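Local coordinates for HD domain-containing protein (Aquifex aeolicus, PDB 2HEK) that is of unknown function but belongs to the HD-domain family, carries zinc and GDP sites, and may be a dGTPase, as family members are, at residues V220-V225 with D314-E319; K281-L286 with K310-E315. All coordinates share one frame; numbering follows the deposited sequence.

Interaction 1: V220-V225 with D314-E319; sequences VYFHKV and DEVEKE
F222 lays one face of its ring on V316 and gives the larger share of an apolar contact between the break separating helices 203-221 and 224-240 and the edge strand 311-318. The evidence for a face contact is positional: V316 CB stands over the middle of the ring, 4.2 Å above its plane. The modelled spacing of the CG1 methyl from the ring is too short to be real and is doubtful. The other methyl, V316 CG2, lies 4.0 Å from F222 CD2. F222 reaches the strand because its CG is anti to the carbonyl carbon (chi1 -67°), and its CB already points toward V316.

The packing thins along the strand toward K318. There the aliphatic root alone takes part, with K318 CB near the ring plane and 3.5 Å from F222 CE1; the chain then bends at chi2 (77°) and carries its ammonium away from segment 220-225. E317, between the two, points away from that segment and bonds Y352 OH through OE2. With an alanine here in place of F222, the aromatic face over V316 is likely to be lost, opening a gap there and taking the ring edge away from K318 CB.

No hydrogen bond joins the two segments. F222 leaves helical geometry, and H223 follows as N-cap of the next helix, its ND1 accepting from V225 N at 3.1 Å. Around the contact, Y217 of helix 203-221 meets the F222 ring edge-to-face, while F222 also packs on I349 of strand 349-356, the central strand of the three-stranded antiparallel sheet, which pairs with 311-318. The helix break is thus seated on this sheet, with F222 O bonded to R353 NH1 of the same central strand.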
ATOM      1  N   VAL A 220      -7.856 -19.543   1.874  1.00 26.80           N
ATOM      2  CA  VAL A 220      -7.118 -19.992   3.075  1.00 23.83           C
ATOM      3  C   VAL A 220      -7.880 -21.015   3.946  1.00 26.03           C
ATOM      4  O   VAL A 220      -7.416 -22.155   4.114  1.00 29.02           O
ATOM      5  CB  VAL A 220      -6.657 -18.791   3.984  1.00 24.83           C
ATOM      6  CG1 VAL A 220      -5.936 -19.331   5.217  1.00 26.04           C
ATOM      7  CG2 VAL A 220      -5.752 -17.798   3.208  1.00 23.01           C
ATOM      8  N   TYR A 221      -9.031 -20.627   4.496  1.00 24.16           N
ATOM      9  CA  TYR A 221      -9.675 -21.469   5.524  1.00 29.58           C
ATOM     10  C   TYR A 221     -10.140 -22.811   4.916  1.00 29.45           C
ATOM     11  O   TYR A 221     -10.147 -23.852   5.592  1.00 30.89           O
ATOM     12  CB  TYR A 221     -10.847 -20.730   6.244  1.00 29.80           C
ATOM     13  CG  TYR A 221     -10.514 -19.306   6.752  1.00 26.51           C
ATOM     14  CD1 TYR A 221     -11.453 -18.276   6.648  1.00 25.45           C
ATOM     15  CD2 TYR A 221      -9.254 -19.001   7.331  1.00 26.02           C
ATOM     16  CE1 TYR A 221     -11.171 -16.972   7.110  1.00 25.18           C
ATOM     17  CE2 TYR A 221      -8.957 -17.688   7.769  1.00 28.05           C
ATOM     18  CZ  TYR A 221      -9.932 -16.695   7.673  1.00 27.13           C
ATOM     19  OH  TYR A 221      -9.653 -15.388   8.101  1.00 26.76           O
ATOM     20  N   PHE A 222     -10.509 -22.797   3.643  1.00 29.67           N
ATOM     21  CA  PHE A 222     -10.985 -24.041   2.993  1.00 31.42           C
ATOM     22  C   PHE A 222      -9.957 -24.615   2.040  1.00 29.87           C
ATOM     23  O   PHE A 222     -10.291 -25.451   1.200  1.00 33.02           O
ATOM     24  CB  PHE A 222     -12.323 -23.817   2.274  1.00 29.96           C
ATOM     25  CG  PHE A 222     -13.458 -23.538   3.200  1.00 33.04           C
ATOM     26  CD1 PHE A 222     -14.627 -22.929   2.713  1.00 37.04           C
ATOM     27  CD2 PHE A 222     -13.365 -23.836   4.569  1.00 30.62           C
ATOM     28  CE1 PHE A 222     -15.723 -22.658   3.579  1.00 39.07           C
ATOM     29  CE2 PHE A 222     -14.445 -23.572   5.455  1.00 36.09           C
ATOM     30  CZ  PHE A 222     -15.639 -22.983   4.943  1.00 36.08           C
ATOM     31  N   HIS A 223      -8.700 -24.172   2.158  1.00 27.24           N
ATOM     32  CA  HIS A 223      -7.644 -24.671   1.292  1.00 28.16           C
ATOM     33  C   HIS A 223      -7.589 -26.202   1.532  1.00 29.89           C
ATOM     34  O   HIS A 223      -7.632 -26.657   2.664  1.00 30.11           O
ATOM     35  CB  HIS A 223      -6.300 -24.010   1.659  1.00 28.24           C
ATOM     36  CG  HIS A 223      -5.185 -24.338   0.729  1.00 28.99           C
ATOM     37  ND1 HIS A 223      -4.550 -25.561   0.740  1.00 27.44           N
ATOM     38  CD2 HIS A 223      -4.569 -23.595  -0.231  1.00 29.31           C
ATOM     39  CE1 HIS A 223      -3.592 -25.562  -0.169  1.00 27.78           C
ATOM     40  NE2 HIS A 223      -3.561 -24.371  -0.750  1.00 31.44           N
ATOM     41  N   LYS A 224      -7.484 -26.975   0.463  1.00 29.60           N
ATOM     42  CA  LYS A 224      -7.668 -28.425   0.579  1.00 31.85           C
ATOM     43  C   LYS A 224      -6.603 -29.044   1.481  1.00 32.10           C
ATOM     44  O   LYS A 224      -6.897 -29.973   2.221  1.00 32.96           O
ATOM     45  CB  LYS A 224      -7.642 -29.070  -0.796  1.00 32.93           C
ATOM     46  CG  LYS A 224      -6.320 -28.981  -1.509  1.00 36.83           C
ATOM     47  CD  LYS A 224      -6.480 -29.228  -3.023  1.00 44.54           C
ATOM     48  CE  LYS A 224      -5.119 -29.483  -3.645  1.00 47.83           C
ATOM     49  NZ  LYS A 224      -5.174 -29.447  -5.137  1.00 53.64           N
ATOM     50  N   VAL A 225      -5.369 -28.516   1.422  1.00 29.41           N
ATOM     51  CA  VAL A 225      -4.281 -29.019   2.278  1.00 31.16           C
ATOM     52  C   VAL A 225      -4.429 -28.530   3.708  1.00 30.11           C
ATOM     53  O   VAL A 225      -4.214 -29.309   4.622  1.00 30.64           O
ATOM     54  CB  VAL A 225      -2.865 -28.698   1.709  1.00 31.98           C
ATOM     55  CG1 VAL A 225      -1.752 -29.293   2.581  1.00 29.31           C
ATOM     56  CG2 VAL A 225      -2.766 -29.178   0.281  1.00 33.49           C
ATOM     57  N   ASP A 314     -14.363 -34.719   3.423  1.00 38.26           N
ATOM     58  CA  ASP A 314     -14.566 -33.425   4.043  1.00 38.36           C
ATOM     59  C   ASP A 314     -15.643 -32.705   3.266  1.00 38.87           C
ATOM     60  O   ASP A 314     -15.573 -32.641   2.045  1.00 39.06           O
ATOM     61  CB  ASP A 314     -13.256 -32.616   4.051  1.00 39.05           C
ATOM     62  CG  ASP A 314     -13.328 -31.393   4.963  1.00 42.28           C
ATOM     63  OD1 ASP A 314     -13.978 -31.468   6.023  1.00 45.66           O
ATOM     64  OD2 ASP A 314     -12.746 -30.343   4.622  1.00 42.83           O
ATOM     65  N   GLU A 315     -16.648 -32.198   3.978  1.00 40.19           N
ATOM     66  CA  GLU A 315     -17.722 -31.422   3.358  1.00 50.37           C
ATOM     67  C   GLU A 315     -17.716 -30.027   3.945  1.00 49.08           C
ATOM     68  O   GLU A 315     -17.841 -29.849   5.156  1.00 48.75           O
ATOM     69  CB  GLU A 315     -19.090 -32.089   3.578  1.00 50.90           C
ATOM     70  CG  GLU A 315     -19.177 -33.517   2.989  1.00 56.20           C
ATOM     71  CD  GLU A 315     -20.557 -34.191   3.148  1.00 56.30           C
ATOM     72  OE1 GLU A 315     -21.557 -33.503   3.444  1.00 61.73           O
ATOM     73  OE2 GLU A 315     -20.642 -35.422   2.952  1.00 62.89           O
ATOM     74  N   VAL A 316     -17.535 -29.042   3.075  1.00 50.62           N
ATOM     75  CA  VAL A 316     -17.584 -27.626   3.473  1.00 52.41           C
ATOM     76  C   VAL A 316     -18.758 -26.913   2.790  1.00 51.89           C
ATOM     77  O   VAL A 316     -18.850 -26.883   1.562  1.00 47.70           O
ATOM     78  CB  VAL A 316     -16.287 -26.926   3.095  1.00 53.34           C
ATOM     79  CG1 VAL A 316     -16.474 -25.459   3.207  1.00 55.02           C
ATOM     80  CG2 VAL A 316     -15.159 -27.401   3.975  1.00 53.76           C
ATOM     81  N   GLU A 317     -19.667 -26.366   3.588  1.00 56.42           N
ATOM     82  CA  GLU A 317     -20.816 -25.616   3.065  1.00 62.03           C
ATOM     83  C   GLU A 317     -21.028 -24.353   3.902  1.00 60.16           C
ATOM     84  O   GLU A 317     -21.604 -24.427   5.004  1.00 61.08           O
ATOM     85  CB  GLU A 317     -22.088 -26.488   3.012  1.00 61.95           C
ATOM     86  CG  GLU A 317     -22.064 -27.556   1.893  1.00 65.36           C
ATOM     87  CD  GLU A 317     -23.283 -28.490   1.871  1.00 63.51           C
ATOM     88  OE1 GLU A 317     -24.156 -28.402   2.765  1.00 68.54           O
ATOM     89  OE2 GLU A 317     -23.360 -29.321   0.934  1.00 66.96           O
ATOM     90  N   LYS A 318     -20.555 -23.211   3.367  1.00 57.75           N
ATOM     91  CA  LYS A 318     -20.471 -21.935   4.087  1.00 52.31           C
ATOM     92  C   LYS A 318     -21.171 -20.748   3.408  1.00 50.72           C
ATOM     93  O   LYS A 318     -20.920 -20.430   2.235  1.00 45.86           O
ATOM     94  CB  LYS A 318     -19.009 -21.570   4.290  1.00 53.68           C
ATOM     95  CG  LYS A 318     -18.783 -20.347   5.131  1.00 53.15           C
ATOM     96  CD  LYS A 318     -18.986 -20.693   6.601  1.00 56.96           C
ATOM     97  CE  LYS A 318     -18.848 -19.466   7.503  1.00 59.13           C
ATOM     98  NZ  LYS A 318     -18.583 -19.834   8.930  1.00 61.25           N
ATOM     99  N   GLU A 319     -22.008 -20.060   4.177  1.00 50.05           N
ATOM    100  CA  GLU A 319     -22.795 -18.944   3.676  1.00 56.70           C
ATOM    101  C   GLU A 319     -21.966 -17.671   3.614  1.00 48.01           C
ATOM    102  O   GLU A 319     -21.415 -17.238   4.603  1.00 50.26           O
ATOM    103  CB  GLU A 319     -24.013 -18.694   4.581  1.00 54.72           C
ATOM    104  CG  GLU A 319     -25.258 -19.546   4.270  1.00 60.93           C
ATOM    105  CD  GLU A 319     -26.503 -18.996   4.957  1.00 58.60           C
ATOM    106  OE1 GLU A 319     -26.504 -18.894   6.211  1.00 67.32           O
ATOM    107  OE2 GLU A 319     -27.474 -18.651   4.241  1.00 68.10           O
TER

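Interaction 2: K281-L286 with K310-E315; sequences KHFKTL and KVRFDE. With GDP (guanosine-5'-diphosphate), chain G.
F283, just before strand 284-289, sets its ring against K310 and R312 at the start of strand 311-318; these are the two outer strands of a three-stranded antiparallel sheet, and they pair with strand 349-356 between them and not with each other. With CG anti to its carbonyl carbon, F283 extends its ring so that CE2 lies 3.5 Å from K310 C and 3.4 Å from R312 NH1. The approach is oblique, with the ring and guanidinium planes 82° apart.

R312 bends at chi2 (-74°), folding its guanidinium back over the preceding backbone, where NH1 donates to V311 O at 2.9 Å from above the carbonyl plane, and also to E309 O. NE forms a salt bridge with E235, so the group that F283 touches is anchored by several partners.

H282, next to F283, takes no part in the packing between the segments but serves the GDP. Its ND1 donates to F283 O at 2.8 Å, which fixes the ring's rotation, and at the other ring nitrogen H282 NE2 donates to GDP O2A over 2.8 Å, the N-H...O angle being 166°.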
ATOM      1  N   LYS A 281       3.446 -36.150   4.644  1.00 40.48           N
ATOM      2  CA  LYS A 281       2.843 -37.434   4.270  1.00 43.70           C
ATOM      3  C   LYS A 281       1.324 -37.400   4.515  1.00 43.41           C
ATOM      4  O   LYS A 281       0.717 -38.444   4.732  1.00 42.70           O
ATOM      5  CB  LYS A 281       3.494 -38.589   5.038  1.00 43.80           C
ATOM      6  CG  LYS A 281       4.980 -38.778   4.781  1.00 45.79           C
ATOM      7  CD  LYS A 281       5.489 -40.072   5.400  1.00 49.48           C
ATOM      8  CE  LYS A 281       6.998 -40.213   5.291  1.00 55.47           C
ATOM      9  NZ  LYS A 281       7.571 -40.927   6.465  1.00 59.64           N
ATOM     10  N   HIS A 282       0.740 -36.190   4.482  1.00 41.01           N
ATOM     11  CA  HIS A 282      -0.706 -36.012   4.632  1.00 38.74           C
ATOM     12  C   HIS A 282      -1.417 -36.780   3.514  1.00 39.38           C
ATOM     13  O   HIS A 282      -0.872 -36.921   2.410  1.00 40.17           O
ATOM     14  CB  HIS A 282      -1.099 -34.499   4.589  1.00 35.59           C
ATOM     15  CG  HIS A 282      -0.721 -33.792   3.317  1.00 34.73           C
ATOM     16  ND1 HIS A 282      -1.501 -33.832   2.178  1.00 35.64           N
ATOM     17  CD2 HIS A 282       0.311 -32.961   3.031  1.00 34.06           C
ATOM     18  CE1 HIS A 282      -0.923 -33.124   1.219  1.00 32.06           C
ATOM     19  NE2 HIS A 282       0.173 -32.572   1.716  1.00 35.11           N
ATOM     20  N   PHE A 283      -2.634 -37.254   3.783  1.00 41.35           N
ATOM     21  CA  PHE A 283      -3.441 -37.844   2.717  1.00 42.17           C
ATOM     22  C   PHE A 283      -3.518 -36.866   1.553  1.00 43.85           C
ATOM     23  O   PHE A 283      -3.584 -35.633   1.741  1.00 44.49           O
ATOM     24  CB  PHE A 283      -4.832 -38.238   3.208  1.00 43.28           C
ATOM     25  CG  PHE A 283      -4.870 -39.496   4.077  1.00 44.56           C
ATOM     26  CD1 PHE A 283      -3.722 -40.022   4.652  1.00 44.94           C
ATOM     27  CD2 PHE A 283      -6.079 -40.123   4.333  1.00 46.57           C
ATOM     28  CE1 PHE A 283      -3.783 -41.166   5.460  1.00 46.45           C
ATOM     29  CE2 PHE A 283      -6.160 -41.274   5.142  1.00 47.64           C
ATOM     30  CZ  PHE A 283      -5.008 -41.798   5.707  1.00 45.22           C
ATOM     31  N   LYS A 284      -3.468 -37.410   0.350  1.00 44.37           N
ATOM     32  CA  LYS A 284      -3.435 -36.598  -0.854  1.00 46.78           C
ATOM     33  C   LYS A 284      -4.864 -36.387  -1.399  1.00 46.91           C
ATOM     34  O   LYS A 284      -5.697 -37.281  -1.322  1.00 47.65           O
ATOM     35  CB  LYS A 284      -2.516 -37.276  -1.858  1.00 51.20           C
ATOM     36  CG  LYS A 284      -2.356 -36.567  -3.174  1.00 57.31           C
ATOM     37  CD  LYS A 284      -1.097 -37.065  -3.868  1.00 62.74           C
ATOM     38  CE  LYS A 284      -0.736 -36.198  -5.061  1.00 67.07           C
ATOM     39  NZ  LYS A 284       0.633 -36.537  -5.557  1.00 69.75           N
ATOM     40  N   THR A 285      -5.152 -35.200  -1.926  1.00 45.75           N
ATOM     41  CA  THR A 285      -6.491 -34.896  -2.434  1.00 42.93           C
ATOM     42  C   THR A 285      -6.772 -35.734  -3.694  1.00 42.94           C
ATOM     43  O   THR A 285      -6.064 -35.627  -4.688  1.00 42.15           O
ATOM     44  CB  THR A 285      -6.669 -33.383  -2.769  1.00 42.01           C
ATOM     45  OG1 THR A 285      -6.283 -32.595  -1.631  1.00 43.03           O
ATOM     46  CG2 THR A 285      -8.110 -33.084  -3.086  1.00 39.34           C
ATOM     47  N   LEU A 286      -7.795 -36.563  -3.639  1.00 41.90           N
ATOM     48  CA  LEU A 286      -8.188 -37.330  -4.834  1.00 45.43           C
ATOM     49  C   LEU A 286      -9.245 -36.562  -5.635  1.00 46.09           C
ATOM     50  O   LEU A 286      -9.171 -36.468  -6.853  1.00 48.94           O
ATOM     51  CB  LEU A 286      -8.714 -38.709  -4.414  1.00 42.94           C
ATOM     52  CG  LEU A 286      -9.198 -39.697  -5.496  1.00 46.97           C
ATOM     53  CD1 LEU A 286      -8.082 -40.039  -6.481  1.00 43.96           C
ATOM     54  CD2 LEU A 286      -9.715 -40.935  -4.801  1.00 45.81           C
ATOM     55  N   LYS A 310      -8.043 -45.759   5.191  1.00 55.77           N
ATOM     56  CA  LYS A 310      -7.137 -45.198   4.191  1.00 54.47           C
ATOM     57  C   LYS A 310      -7.714 -43.984   3.463  1.00 50.07           C
ATOM     58  O   LYS A 310      -7.130 -43.502   2.501  1.00 47.10           O
ATOM     59  CB  LYS A 310      -6.741 -46.250   3.159  1.00 61.31           C
ATOM     60  CG  LYS A 310      -5.978 -47.463   3.725  1.00 61.41           C
ATOM     61  CD  LYS A 310      -4.505 -47.159   3.993  1.00 64.56           C
ATOM     62  CE  LYS A 310      -3.828 -48.340   4.698  1.00 62.41           C
ATOM     63  NZ  LYS A 310      -2.501 -47.967   5.272  1.00 68.26           N
ATOM     64  N   VAL A 311      -8.867 -43.504   3.898  1.00 47.61           N
ATOM     65  CA  VAL A 311      -9.501 -42.392   3.192  1.00 46.36           C
ATOM     66  C   VAL A 311     -10.087 -41.413   4.176  1.00 43.40           C
ATOM     67  O   VAL A 311     -10.467 -41.790   5.294  1.00 38.12           O
ATOM     68  CB  VAL A 311     -10.630 -42.861   2.217  1.00 50.32           C
ATOM     69  CG1 VAL A 311     -10.061 -43.690   1.059  1.00 51.90           C
ATOM     70  CG2 VAL A 311     -11.701 -43.620   2.970  1.00 51.28           C
ATOM     71  N   ARG A 312     -10.184 -40.149   3.755  1.00 41.58           N
ATOM     72  CA  ARG A 312     -10.897 -39.160   4.557  1.00 40.26           C
ATOM     73  C   ARG A 312     -11.813 -38.330   3.665  1.00 36.69           C
ATOM     74  O   ARG A 312     -11.510 -38.120   2.507  1.00 36.49           O
ATOM     75  CB  ARG A 312      -9.910 -38.269   5.328  1.00 42.60           C
ATOM     76  CG  ARG A 312      -9.079 -39.042   6.356  1.00 42.46           C
ATOM     77  CD  ARG A 312      -9.932 -39.424   7.571  1.00 42.95           C
ATOM     78  NE  ARG A 312      -9.141 -40.018   8.644  1.00 47.50           N
ATOM     79  CZ  ARG A 312      -8.542 -41.208   8.578  1.00 48.77           C
ATOM     80  NH1 ARG A 312      -8.611 -41.938   7.468  1.00 47.33           N
ATOM     81  NH2 ARG A 312      -7.853 -41.659   9.626  1.00 51.08           N
ATOM     82  N   PHE A 313     -12.945 -37.904   4.214  1.00 36.65           N
ATOM     83  CA  PHE A 313     -13.922 -37.107   3.478  1.00 41.06           C
ATOM     84  C   PHE A 313     -14.066 -35.761   4.183  1.00 41.50           C
ATOM     85  O   PHE A 313     -13.888 -35.661   5.399  1.00 46.70           O
ATOM     86  CB  PHE A 313     -15.265 -37.856   3.365  1.00 42.04           C
ATOM     87  CG  PHE A 313     -15.119 -39.226   2.788  1.00 45.38           C
ATOM     88  CD1 PHE A 313     -15.080 -40.345   3.617  1.00 46.92           C
ATOM     89  CD2 PHE A 313     -14.953 -39.396   1.421  1.00 46.33           C
ATOM     90  CE1 PHE A 313     -14.907 -41.623   3.088  1.00 47.69           C
ATOM     91  CE2 PHE A 313     -14.766 -40.672   0.873  1.00 47.29           C
ATOM     92  CZ  PHE A 313     -14.744 -41.786   1.702  1.00 46.94           C
ATOM     93  N   ASP A 314     -14.363 -34.719   3.423  1.00 38.26           N
ATOM     94  CA  ASP A 314     -14.566 -33.425   4.043  1.00 38.36           C
ATOM     95  C   ASP A 314     -15.643 -32.705   3.266  1.00 38.87           C
ATOM     96  O   ASP A 314     -15.573 -32.641   2.045  1.00 39.06           O
ATOM     97  CB  ASP A 314     -13.256 -32.616   4.051  1.00 39.05           C
ATOM     98  CG  ASP A 314     -13.328 -31.393   4.963  1.00 42.28           C
ATOM     99  OD1 ASP A 314     -13.978 -31.468   6.023  1.00 45.66           O
ATOM    100  OD2 ASP A 314     -12.746 -30.343   4.622  1.00 42.83           O
ATOM    101  N   GLU A 315     -16.648 -32.198   3.978  1.00 40.19           N
ATOM    102  CA  GLU A 315     -17.722 -31.422   3.358  1.00 50.37           C
ATOM    103  C   GLU A 315     -17.716 -30.027   3.945  1.00 49.08           C
ATOM    104  O   GLU A 315     -17.841 -29.849   5.156  1.00 48.75           O
ATOM    105  CB  GLU A 315     -19.090 -32.089   3.578  1.00 50.90           C
ATOM    106  CG  GLU A 315     -19.177 -33.517   2.989  1.00 56.20           C
ATOM    107  CD  GLU A 315     -20.557 -34.191   3.148  1.00 56.30           C
ATOM    108  OE1 GLU A 315     -21.557 -33.503   3.444  1.00 61.73           O
ATOM    109  OE2 GLU A 315     -20.642 -35.422   2.952  1.00 62.89           O
TER
HETATM  110  PB  GDP G 401       0.198 -30.927  -2.782  1.00 69.84           P
HETATM  111  O1B GDP G 401      -1.124 -30.263  -3.148  1.00 66.69           O
HETATM  112  O2B GDP G 401       0.127 -32.437  -2.984  1.00 71.52           O
HETATM  113  O3B GDP G 401       1.315 -30.368  -3.662  1.00 72.92           O
HETATM  114  O3A GDP G 401       0.516 -30.672  -1.215  1.00 58.55           O
HETATM  115  PA  GDP G 401       1.933 -30.207  -0.605  1.00 50.17           P
HETATM  116  O1A GDP G 401       3.114 -30.432  -1.512  1.00 49.13           O
HETATM  117  O2A GDP G 401       2.158 -30.906   0.710  1.00 49.74           O
HETATM  118  O5' GDP G 401       1.786 -28.625  -0.286  1.00 47.64           O
HETATM  119  C5' GDP G 401       0.879 -27.744  -0.933  1.00 46.06           C
HETATM  120  C4' GDP G 401       1.294 -26.276  -0.765  1.00 43.38           C
HETATM  121  O4' GDP G 401       2.042 -25.988   0.433  1.00 38.53           O
HETATM  122  C3' GDP G 401       2.148 -25.796  -1.908  1.00 45.02           C
HETATM  123  O3' GDP G 401       1.520 -24.546  -2.317  1.00 49.72           O
HETATM  124  C2' GDP G 401       3.437 -25.434  -1.236  1.00 42.35           C
HETATM  125  O2' GDP G 401       3.928 -24.314  -1.932  1.00 52.07           O
HETATM  126  C1' GDP G 401       3.049 -25.021   0.159  1.00 36.11           C
HETATM  127  N9  GDP G 401       4.097 -25.279   1.171  1.00 33.75           N
HETATM  128  C8  GDP G 401       4.352 -24.532   2.258  1.00 33.81           C
HETATM  129  N7  GDP G 401       5.333 -25.074   3.008  1.00 33.42           N
HETATM  130  C5  GDP G 401       5.724 -26.196   2.383  1.00 34.28           C
HETATM  131  C6  GDP G 401       6.738 -27.238   2.624  1.00 33.89           C
HETATM  132  O6  GDP G 401       7.425 -27.144   3.631  1.00 32.53           O
HETATM  133  N1  GDP G 401       6.834 -28.286   1.785  1.00 34.89           N
HETATM  134  C2  GDP G 401       6.057 -28.388   0.686  1.00 35.62           C
HETATM  135  N2  GDP G 401       6.234 -29.477  -0.135  1.00 35.67           N
HETATM  136  N3  GDP G 401       5.099 -27.445   0.397  1.00 32.98           N
HETATM  137  C4  GDP G 401       4.904 -26.359   1.192  1.00 34.11           C

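Both contacts use strand 311-318, interaction 1 at its C-terminal part and interaction 2 at its beginning, with D314 and E315 common to the segments. Each is partly buried and lacks a cross-segment hydrogen bond, but interaction 2 is the more peripheral, its centre about 23 Å from the chain's centre against about 14 Å for interaction 1. Interaction 1 joins a helix break to the strand through aromatic and aliphatic carbon, whereas interaction 2 joins the lead-ins and beginnings of the two outer strands by setting a ring against backbone and guanidinium. Their first segments also touch, K224 CG lying 3.6 Å from T285 OG1, and V225 and H282 line the same GDP pocket, to which R280 and residues of the second subunit also contribute.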